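Local structure of TonB-dependent siderophore receptor (Pseudomonas aeruginosa 39016, 5NEC) at residues Ser40-Ala45 with Ser360-Leu365; Asp109-Thr114 with Thr341-Thr346; Thr283-Val288 with Thr301-Asn306. The protein probably takes up ferric siderophores, and drugs conjugated to siderophores, across the outer membrane in a TonB-dependent manner. One frame throughout, in Å; residues are numbered along the deposited sequence.

Overall arrangement
All three contacts involve the beta-barrel wall, and in two something inside the barrel rests on it. Interaction 3 is wall against wall, an antiparallel hairpin pairing with four backbone bonds and one arginine-threonine link; it is partly buried, one face toward the plug and the other on the outer surface. Interaction 2, the most buried, sets plug residues 109-114 against the next strand by a valine pair and a weak hydroxyl bond, its centre about 7 Å from that of interaction 3. Interaction 1, also partly buried, lays loop 40-45 on strand 357-379 through van der Waals contacts; its centre is about 16 Å from that of interaction 2, and the two adjoin where L365 O meets T346 N.

Interaction 1: Ser40-Ala45 with Ser360-Leu365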
loop_
_atom_site.group_PDB
_atom_site.type_symbol
_atom_site.label_atom_id
_atom_site.label_comp_id
_atom_site.label_asym_id
_atom_site.label_seq_id
_atom_site.Cartn_x
_atom_site.Cartn_y
_atom_site.Cartn_z
ATOM N N SER A 40 -16.949 3.377 2.577
ATOM C CA SER A 40 -17.526 3.853 1.308
ATOM C C SER A 40 -18.896 3.224 1.071
ATOM O O SER A 40 -19.012 2.000 1.085
ATOM C CB SER A 40 -16.586 3.555 0.117
ATOM O OG SER A 40 -16.703 2.215 -0.367
ATOM N N LYS A 41 -19.910 4.049 0.802
ATOM C CA LYS A 41 -21.304 3.571 0.617
ATOM C C LYS A 41 -21.576 3.173 -0.844
ATOM O O LYS A 41 -22.592 3.556 -1.455
ATOM C CB LYS A 41 -22.323 4.603 1.130
ATOM C CG LYS A 41 -22.026 5.036 2.568
ATOM C CD LYS A 41 -23.088 5.964 3.132
ATOM C CE LYS A 41 -22.519 7.049 4.039
ATOM N NZ LYS A 41 -21.892 6.493 5.267
ATOM N N LYS A 42 -20.618 2.426 -1.395
ATOM C CA LYS A 42 -20.779 1.604 -2.592
ATOM C C LYS A 42 -20.950 0.140 -2.147
ATOM O O LYS A 42 -21.412 -0.674 -2.934
ATOM C CB LYS A 42 -19.538 1.748 -3.514
ATOM C CG LYS A 42 -19.816 2.205 -4.955
ATOM C CD LYS A 42 -18.708 3.118 -5.495
ATOM C CE LYS A 42 -18.876 4.562 -5.033
ATOM N NZ LYS A 42 -17.569 5.243 -4.770
ATOM N N TYR A 43 -20.554 -0.176 -0.911
ATOM C CA TYR A 43 -20.905 -1.434 -0.254
ATOM C C TYR A 43 -22.338 -1.327 0.215
ATOM O O TYR A 43 -22.713 -0.359 0.872
ATOM C CB TYR A 43 -20.052 -1.713 0.977
ATOM C CG TYR A 43 -18.655 -2.177 0.686
ATOM C CD1 TYR A 43 -17.729 -1.330 0.056
ATOM C CD2 TYR A 43 -18.235 -3.453 1.070
ATOM C CE1 TYR A 43 -16.434 -1.750 -0.201
ATOM C CE2 TYR A 43 -16.940 -3.876 0.827
ATOM C CZ TYR A 43 -16.049 -3.024 0.193
ATOM O OH TYR A 43 -14.778 -3.466 -0.053
ATOM N N THR A 44 -23.115 -2.363 -0.094
ATOM C CA THR A 44 -24.556 -2.406 0.158
ATOM C C THR A 44 -24.940 -3.437 1.260
ATOM O O THR A 44 -26.081 -3.938 1.263
ATOM C CB THR A 44 -25.284 -2.686 -1.188
ATOM O OG1 THR A 44 -24.798 -3.904 -1.768
ATOM C CG2 THR A 44 -25.058 -1.530 -2.200
ATOM N N ALA A 45 -24.013 -3.697 2.202
ATOM C CA ALA A 45 -24.144 -4.756 3.231
ATOM C C ALA A 45 -22.944 -4.765 4.198
ATOM O O ALA A 45 -21.847 -4.378 3.801
ATOM C CB ALA A 45 -24.264 -6.132 2.576
ATOM N N SER A 360 -30.625 -2.982 -1.828
ATOM C CA SER A 360 -29.641 -1.997 -1.415
ATOM C C SER A 360 -28.642 -1.825 -2.552
ATOM O O SER A 360 -27.906 -2.761 -2.883
ATOM C CB SER A 360 -28.958 -2.437 -0.134
ATOM O OG SER A 360 -29.932 -2.479 0.895
ATOM N N PHE A 361 -28.647 -0.639 -3.169
ATOM C CA PHE A 361 -27.932 -0.426 -4.416
ATOM C C PHE A 361 -26.980 0.768 -4.361
ATOM O O PHE A 361 -27.075 1.634 -3.486
ATOM C CB PHE A 361 -28.920 -0.265 -5.583
ATOM C CG PHE A 361 -29.508 1.106 -5.695
ATOM C CD1 PHE A 361 -30.597 1.463 -4.921
ATOM C CD2 PHE A 361 -28.980 2.047 -6.576
ATOM C CE1 PHE A 361 -31.154 2.749 -5.014
ATOM C CE2 PHE A 361 -29.520 3.335 -6.658
ATOM C CZ PHE A 361 -30.608 3.679 -5.885
ATOM N N SER A 362 -26.049 0.776 -5.314
ATOM C CA SER A 362 -25.258 1.958 -5.627
ATOM C C SER A 362 -24.952 2.009 -7.116
ATOM O O SER A 362 -24.646 0.993 -7.718
ATOM C CB SER A 362 -23.968 1.973 -4.820
ATOM O OG SER A 362 -23.351 3.251 -4.934
ATOM N N THR A 363 -25.052 3.192 -7.703
ATOM C CA THR A 363 -24.788 3.368 -9.123
ATOM C C THR A 363 -24.127 4.731 -9.354
ATOM O O THR A 363 -24.338 5.657 -8.570
ATOM C CB THR A 363 -26.082 3.194 -9.942
ATOM O OG1 THR A 363 -25.769 3.170 -11.334
ATOM C CG2 THR A 363 -27.069 4.311 -9.686
ATOM N N GLY A 364 -23.298 4.851 -10.391
ATOM C CA GLY A 364 -22.590 6.114 -10.634
ATOM C C GLY A 364 -21.881 6.299 -11.957
ATOM O O GLY A 364 -21.732 5.364 -12.730
ATOM N N LEU A 365 -21.489 7.550 -12.206
ATOM C CA LEU A 365 -20.709 7.959 -13.357
ATOM C C LEU A 365 -19.418 8.543 -12.862
ATOM O O LEU A 365 -19.418 9.288 -11.903
ATOM C CB LEU A 365 -21.404 9.052 -14.151
ATOM C CG LEU A 365 -22.719 8.726 -14.834
ATOM C CD1 LEU A 365 -23.098 9.895 -15.743
ATOM C CD2 LEU A 365 -22.626 7.444 -15.647
#
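T44 lies against the backbone of S360: its CB comes to 3.1 Å from S360 O, and its methyl CG2 sits at 3.2 Å from the same S360 O. The carbonyl oxygen therefore meets the carbon side of the threonine. T44 OG1 is 3.5 Å from S360 O at an angle too poor for a hydrogen bond. With chi1 at 57°, OG1 stands between the backbone N and the carbonyl carbon, while CG2 is turned along the strand and reaches 3.7 Å from F361 C. The two residues also meet through their beta carbons, T44 CB and S360 CB being 3.8 Å apart.

The second point of touch is S362. Its hydroxyl swings to the side opposite its own backbone N (chi1 -168°), which places S362 OG 3.7 Å from K42 CG and 3.6 Å from K41 O. These are van der Waals approaches, and the two segments meet without a hydrogen bond between them. Both hydroxyls at the contact bond instead to strand 426-444: S362 OG, from the wall, to Y436 OH, and T44 OG1, from the loop, to T440 OG1.

One shell further out, the loop bends sharply, which probably helps to present T44 to the strand. K41 is the centre of an inverse gamma turn, and weak bonds from K42 N and Y43 N converge on S40 O. The K42 chain, bent at chi2, chi3 and chi4, leads away from 360-365 after CG touches S362, and its NZ makes a long, weak ion pair with D347.

In the chain, segment 40-45 comes before strand 54-57 of the plug. It lies against the inner side of the barrel wall, consistent with the plug-in-barrel fold of TonB-dependent receptors, where strand 357-379 is hydrogen-bonded between strands 327-354 and 426-444.

Interaction 2: Asp109-Thr114 with Thr341-Thr346. With C8E ((hydroxyethyloxy)tri(ethyloxy)octane), chain C.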
loop_
_atom_site.group_PDB
_atom_site.type_symbol
_atom_site.label_atom_id
_atom_site.label_comp_id
_atom_site.label_asym_id
_atom_site.label_seq_id
_atom_site.Cartn_x
_atom_site.Cartn_y
_atom_site.Cartn_z
ATOM N N ASP A 109 -10.492 7.166 -0.177
ATOM C CA ASP A 109 -11.940 7.367 -0.080
ATOM C C ASP A 109 -12.664 7.056 -1.390
ATOM O O ASP A 109 -13.358 7.891 -1.942
ATOM C CB ASP A 109 -12.256 8.789 0.378
ATOM C CG ASP A 109 -11.629 9.115 1.714
ATOM O OD1 ASP A 109 -12.021 8.491 2.722
ATOM O OD2 ASP A 109 -10.729 9.989 1.765
ATOM N N GLY A 110 -12.439 5.854 -1.899
ATOM C CA GLY A 110 -13.112 5.354 -3.091
ATOM C C GLY A 110 -12.837 6.067 -4.407
ATOM O O GLY A 110 -13.588 5.888 -5.357
ATOM N N VAL A 111 -11.775 6.867 -4.480
ATOM C CA VAL A 111 -11.416 7.559 -5.724
ATOM C C VAL A 111 -9.950 7.296 -6.014
ATOM O O VAL A 111 -9.159 7.201 -5.078
ATOM C CB VAL A 111 -11.678 9.078 -5.602
ATOM C CG1 VAL A 111 -11.279 9.817 -6.890
ATOM C CG2 VAL A 111 -13.133 9.330 -5.224
ATOM N N ARG A 112 -9.589 7.168 -7.291
ATOM C CA ARG A 112 -8.198 6.795 -7.681
ATOM C C ARG A 112 -7.225 7.902 -7.303
ATOM O O ARG A 112 -7.646 9.038 -7.078
ATOM C CB ARG A 112 -8.085 6.451 -9.167
ATOM C CG ARG A 112 -7.062 5.324 -9.470
ATOM C CD ARG A 112 -6.928 5.000 -10.967
ATOM N NE ARG A 112 -7.827 3.935 -11.459
ATOM C CZ ARG A 112 -8.517 3.954 -12.607
ATOM N NH1 ARG A 112 -8.463 4.994 -13.449
ATOM N NH2 ARG A 112 -9.294 2.915 -12.914
ATOM N N ASP A 113 -5.933 7.572 -7.204
ATOM C CA ASP A 113 -4.924 8.552 -6.767
ATOM C C ASP A 113 -3.761 8.791 -7.753
ATOM O O ASP A 113 -3.332 7.890 -8.492
ATOM C CB ASP A 113 -4.395 8.141 -5.388
ATOM C CG ASP A 113 -3.887 9.337 -4.557
ATOM O OD1 ASP A 113 -3.108 10.155 -5.101
ATOM O OD2 ASP A 113 -4.261 9.467 -3.359
ATOM N N THR A 114 -3.272 10.032 -7.716
ATOM C CA THR A 114 -2.169 10.538 -8.544
ATOM C C THR A 114 -0.822 9.902 -8.206
ATOM O O THR A 114 -0.351 8.989 -8.887
ATOM C CB THR A 114 -2.094 12.105 -8.439
ATOM O OG1 THR A 114 -1.232 12.647 -9.452
ATOM C CG2 THR A 114 -1.626 12.607 -7.047
ATOM N N THR A 341 -4.046 15.025 -11.921
ATOM C CA THR A 341 -5.238 14.177 -12.019
ATOM C C THR A 341 -6.459 14.998 -11.658
ATOM O O THR A 341 -6.439 15.743 -10.681
ATOM C CB THR A 341 -5.148 12.944 -11.088
ATOM O OG1 THR A 341 -3.938 12.231 -11.357
ATOM C CG2 THR A 341 -6.322 11.982 -11.307
ATOM N N ALA A 342 -7.513 14.855 -12.447
ATOM C CA ALA A 342 -8.773 15.528 -12.189
ATOM C C ALA A 342 -9.886 14.481 -12.301
ATOM O O ALA A 342 -9.990 13.819 -13.340
ATOM C CB ALA A 342 -8.968 16.649 -13.189
ATOM N N VAL A 343 -10.687 14.305 -11.242
ATOM C CA VAL A 343 -11.763 13.293 -11.240
ATOM C C VAL A 343 -13.096 13.898 -10.790
ATOM O O VAL A 343 -13.136 14.702 -9.856
ATOM C CB VAL A 343 -11.421 12.085 -10.320
ATOM C CG1 VAL A 343 -12.417 10.943 -10.502
ATOM C CG2 VAL A 343 -10.022 11.593 -10.619
ATOM N N ASN A 344 -14.180 13.527 -11.460
ATOM C CA ASN A 344 -15.514 13.799 -10.950
ATOM C C ASN A 344 -16.325 12.511 -10.901
ATOM O O ASN A 344 -16.416 11.800 -11.894
ATOM C CB ASN A 344 -16.266 14.849 -11.765
ATOM C CG ASN A 344 -17.493 15.366 -11.020
ATOM O OD1 ASN A 344 -17.379 16.200 -10.133
ATOM N ND2 ASN A 344 -18.657 14.830 -11.337
ATOM N N GLN A 345 -16.930 12.249 -9.749
ATOM C CA GLN A 345 -17.655 11.019 -9.498
ATOM C C GLN A 345 -19.031 11.363 -8.929
ATOM O O GLN A 345 -19.118 11.982 -7.888
ATOM C CB GLN A 345 -16.841 10.182 -8.518
ATOM C CG GLN A 345 -17.052 8.690 -8.628
ATOM C CD GLN A 345 -15.950 7.901 -7.898
ATOM O OE1 GLN A 345 -14.758 8.228 -7.975
ATOM N NE2 GLN A 345 -16.349 6.832 -7.213
ATOM N N THR A 346 -20.092 11.011 -9.643
ATOM C CA THR A 346 -21.455 11.244 -9.202
ATOM C C THR A 346 -22.080 9.895 -8.855
ATOM O O THR A 346 -22.128 9.016 -9.707
ATOM C CB THR A 346 -22.292 11.906 -10.314
ATOM O OG1 THR A 346 -21.692 13.143 -10.708
ATOM C CG2 THR A 346 -23.689 12.186 -9.821
HETATM C C1 C8E C . -12.516 16.129 -16.244
HETATM C C2 C8E C . -12.849 16.081 -14.764
HETATM C C3 C8E C . -12.715 17.449 -14.082
HETATM C C4 C8E C . -12.777 17.350 -12.547
HETATM C C5 C8E C . -12.920 18.708 -11.837
HETATM C C6 C8E C . -12.026 18.846 -10.591
HETATM C C7 C8E C . -12.394 20.074 -9.753
HETATM C C8 C8E C . -11.401 20.390 -8.646
#
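Chi1 near 180° in both valines (179° in V111, -170° in V343) carries each CG1 away from its own backbone N, and the two methyls meet tip to tip, V111 CG1 and V343 CG1 being 4.0 Å apart. The contact is a plug-to-wall one, characteristic of TonB-dependent receptors: 109-114 belongs to the plug and segment 341-346, on strand 327-354, to the 22-stranded barrel that surrounds it. The two run nearly antiparallel, 163° apart end to end, yet the CA atoms of V111 and V343 stand 8.0 Å from each other, too far for strand pairing, so side chains bridge the gap. V111 and Q345 run past one another with their side chains oppositely directed. R303, on strand 296-316, packs on V111 as well, from the plug-facing side of the wall.

On the outer surface of the same strand the alkyl chain of the bound detergent C8E rests on A342, with A342 CB 3.9 Å from its C4, as expected of a wall that faces lipid. At the far end T114 and T341 pass each other, and a weak hydrogen bond runs from T114 OG1 to T341 OG1 at 3.3 Å; T341 OG1 is also weakly bonded to E370 OE2.

Interaction 3: Thr283-Val288 with Thr301-Asn306; sequences TSTITV and TSRYGN
R303 and T285 cross at a slant, the guanidinium presenting its edge to the threonine hydroxyl. R303 NE donates to T285 OG1 at 2.9 Å with an N-H...O angle of 163°, and the oxygen lies only 6° out of the guanidinium plane. R303 NH2 adds a weak bond to the same oxygen, so two N-H groups share one acceptor. The bend at chi3 turns the arginine across the neighbouring strand after CG has set out anti to the backbone N. T283 also crosses it obliquely, its CG2 3.7 Å from R303 CD. Further along, T287 and T301, a non-hydrogen-bonded pair, stand alongside each other with parallel side chains, T287 CG2 being 3.7 Å from T301 OG1.

This is the antiparallel beta hairpin of strands 276-291 and 296-316, two neighbouring strands of the barrel wall, with segment axes 4.7 Å apart. T283, T285, T287, T301 and R303 project from the plug-facing side, where R303 NH1 bonds to V108 O of the plug; S284, I286, S302 and Y304 occupy the outer surface, with S302 and Y304 touching a bound C8E. S284 and Y304 form one hydrogen-bonded pair, I286 and S302 the other. S284 N to Y304 O, at 2.8 Å, is almost straight (176°), whereas the return bond, Y304 N to S284 O at 3.0 Å, is clearly bent, though its donor lies in the carbonyl plane.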
loop_
_atom_site.group_PDB
_atom_site.type_symbol
_atom_site.label_atom_id
_atom_site.label_comp_id
_atom_site.label_asym_id
_atom_site.label_seq_id
_atom_site.Cartn_x
_atom_site.Cartn_y
_atom_site.Cartn_z
ATOM N N THR A 283 -3.383 17.195 -2.938
ATOM C CA THR A 283 -4.686 16.649 -3.321
ATOM C C THR A 283 -5.813 17.463 -2.654
ATOM O O THR A 283 -5.815 17.663 -1.436
ATOM C CB THR A 283 -4.759 15.162 -2.950
ATOM O OG1 THR A 283 -3.783 14.473 -3.715
ATOM C CG2 THR A 283 -6.094 14.539 -3.289
ATOM N N SER A 284 -6.732 17.960 -3.479
ATOM C CA SER A 284 -7.897 18.703 -3.038
ATOM C C SER A 284 -9.093 17.848 -3.353
ATOM O O SER A 284 -9.183 17.335 -4.457
ATOM C CB SER A 284 -8.013 20.015 -3.797
ATOM O OG SER A 284 -7.025 20.925 -3.368
ATOM N N THR A 285 -10.002 17.686 -2.390
ATOM C CA THR A 285 -11.208 16.885 -2.594
ATOM C C THR A 285 -12.413 17.689 -2.111
ATOM O O THR A 285 -12.364 18.285 -1.035
ATOM C CB THR A 285 -11.125 15.529 -1.845
ATOM O OG1 THR A 285 -9.928 14.852 -2.226
ATOM C CG2 THR A 285 -12.295 14.630 -2.193
ATOM N N ILE A 286 -13.479 17.704 -2.910
ATOM C CA ILE A 286 -14.735 18.401 -2.584
ATOM C C ILE A 286 -15.881 17.436 -2.769
ATOM O O ILE A 286 -16.102 16.943 -3.873
ATOM C CB ILE A 286 -14.938 19.637 -3.494
ATOM C CG1 ILE A 286 -13.882 20.689 -3.137
ATOM C CG2 ILE A 286 -16.308 20.253 -3.312
ATOM C CD1 ILE A 286 -13.622 21.701 -4.199
ATOM N N THR A 287 -16.619 17.180 -1.691
ATOM C CA THR A 287 -17.700 16.190 -1.682
ATOM C C THR A 287 -19.017 16.882 -1.304
ATOM O O THR A 287 -19.086 17.528 -0.260
ATOM C CB THR A 287 -17.378 15.046 -0.687
ATOM O OG1 THR A 287 -16.094 14.492 -1.001
ATOM C CG2 THR A 287 -18.398 13.932 -0.780
ATOM N N VAL A 288 -20.045 16.753 -2.150
ATOM C CA VAL A 288 -21.398 17.261 -1.871
ATOM C C VAL A 288 -22.382 16.081 -1.800
ATOM O O VAL A 288 -22.481 15.310 -2.749
ATOM C CB VAL A 288 -21.862 18.267 -2.948
ATOM C CG1 VAL A 288 -23.273 18.785 -2.640
ATOM C CG2 VAL A 288 -20.885 19.431 -3.033
ATOM N N THR A 301 -18.393 14.033 -6.028
ATOM C CA THR A 301 -17.056 14.172 -5.502
ATOM C C THR A 301 -16.155 14.670 -6.617
ATOM O O THR A 301 -16.168 14.139 -7.726
ATOM C CB THR A 301 -16.541 12.828 -4.970
ATOM O OG1 THR A 301 -17.450 12.349 -3.973
ATOM C CG2 THR A 301 -15.131 12.962 -4.344
ATOM N N SER A 302 -15.384 15.706 -6.312
ATOM C CA SER A 302 -14.407 16.250 -7.230
ATOM C C SER A 302 -13.058 16.165 -6.568
ATOM O O SER A 302 -12.912 16.590 -5.426
ATOM C CB SER A 302 -14.734 17.702 -7.552
ATOM O OG SER A 302 -16.031 17.760 -8.099
ATOM N N ARG A 303 -12.083 15.600 -7.276
ATOM C CA ARG A 303 -10.716 15.567 -6.801
ATOM C C ARG A 303 -9.783 16.172 -7.863
ATOM O O ARG A 303 -9.841 15.802 -9.040
ATOM C CB ARG A 303 -10.314 14.133 -6.427
ATOM C CG ARG A 303 -8.872 14.029 -5.948
ATOM C CD ARG A 303 -8.600 12.693 -5.292
ATOM N NE ARG A 303 -9.227 12.620 -3.984
ATOM C CZ ARG A 303 -9.465 11.493 -3.312
ATOM N NH1 ARG A 303 -9.122 10.303 -3.803
ATOM N NH2 ARG A 303 -10.045 11.550 -2.115
ATOM N N TYR A 304 -8.959 17.130 -7.443
ATOM C CA TYR A 304 -7.806 17.567 -8.205
ATOM C C TYR A 304 -6.538 17.148 -7.436
ATOM O O TYR A 304 -6.399 17.428 -6.244
ATOM C CB TYR A 304 -7.813 19.075 -8.444
ATOM C CG TYR A 304 -6.648 19.496 -9.324
ATOM C CD1 TYR A 304 -6.779 19.527 -10.724
ATOM C CD2 TYR A 304 -5.397 19.792 -8.777
ATOM C CE1 TYR A 304 -5.708 19.861 -11.545
ATOM C CE2 TYR A 304 -4.326 20.125 -9.591
ATOM C CZ TYR A 304 -4.481 20.166 -10.967
ATOM O OH TYR A 304 -3.406 20.495 -11.751
ATOM N N GLY A 305 -5.607 16.510 -8.143
ATOM C CA GLY A 305 -4.351 16.032 -7.564
ATOM C C GLY A 305 -3.158 16.429 -8.401
ATOM O O GLY A 305 -3.261 16.576 -9.598
ATOM N N ASN A 306 -2.009 16.568 -7.756
ATOM C CA ASN A 306 -0.796 17.080 -8.370
ATOM C C ASN A 306 0.402 16.461 -7.635
ATOM O O ASN A 306 0.545 16.667 -6.427
ATOM C CB ASN A 306 -0.819 18.600 -8.218
ATOM C CG ASN A 306 0.470 19.261 -8.636
ATOM O OD1 ASN A 306 1.204 18.742 -9.476
ATOM N ND2 ASN A 306 0.795 20.363 -7.989
#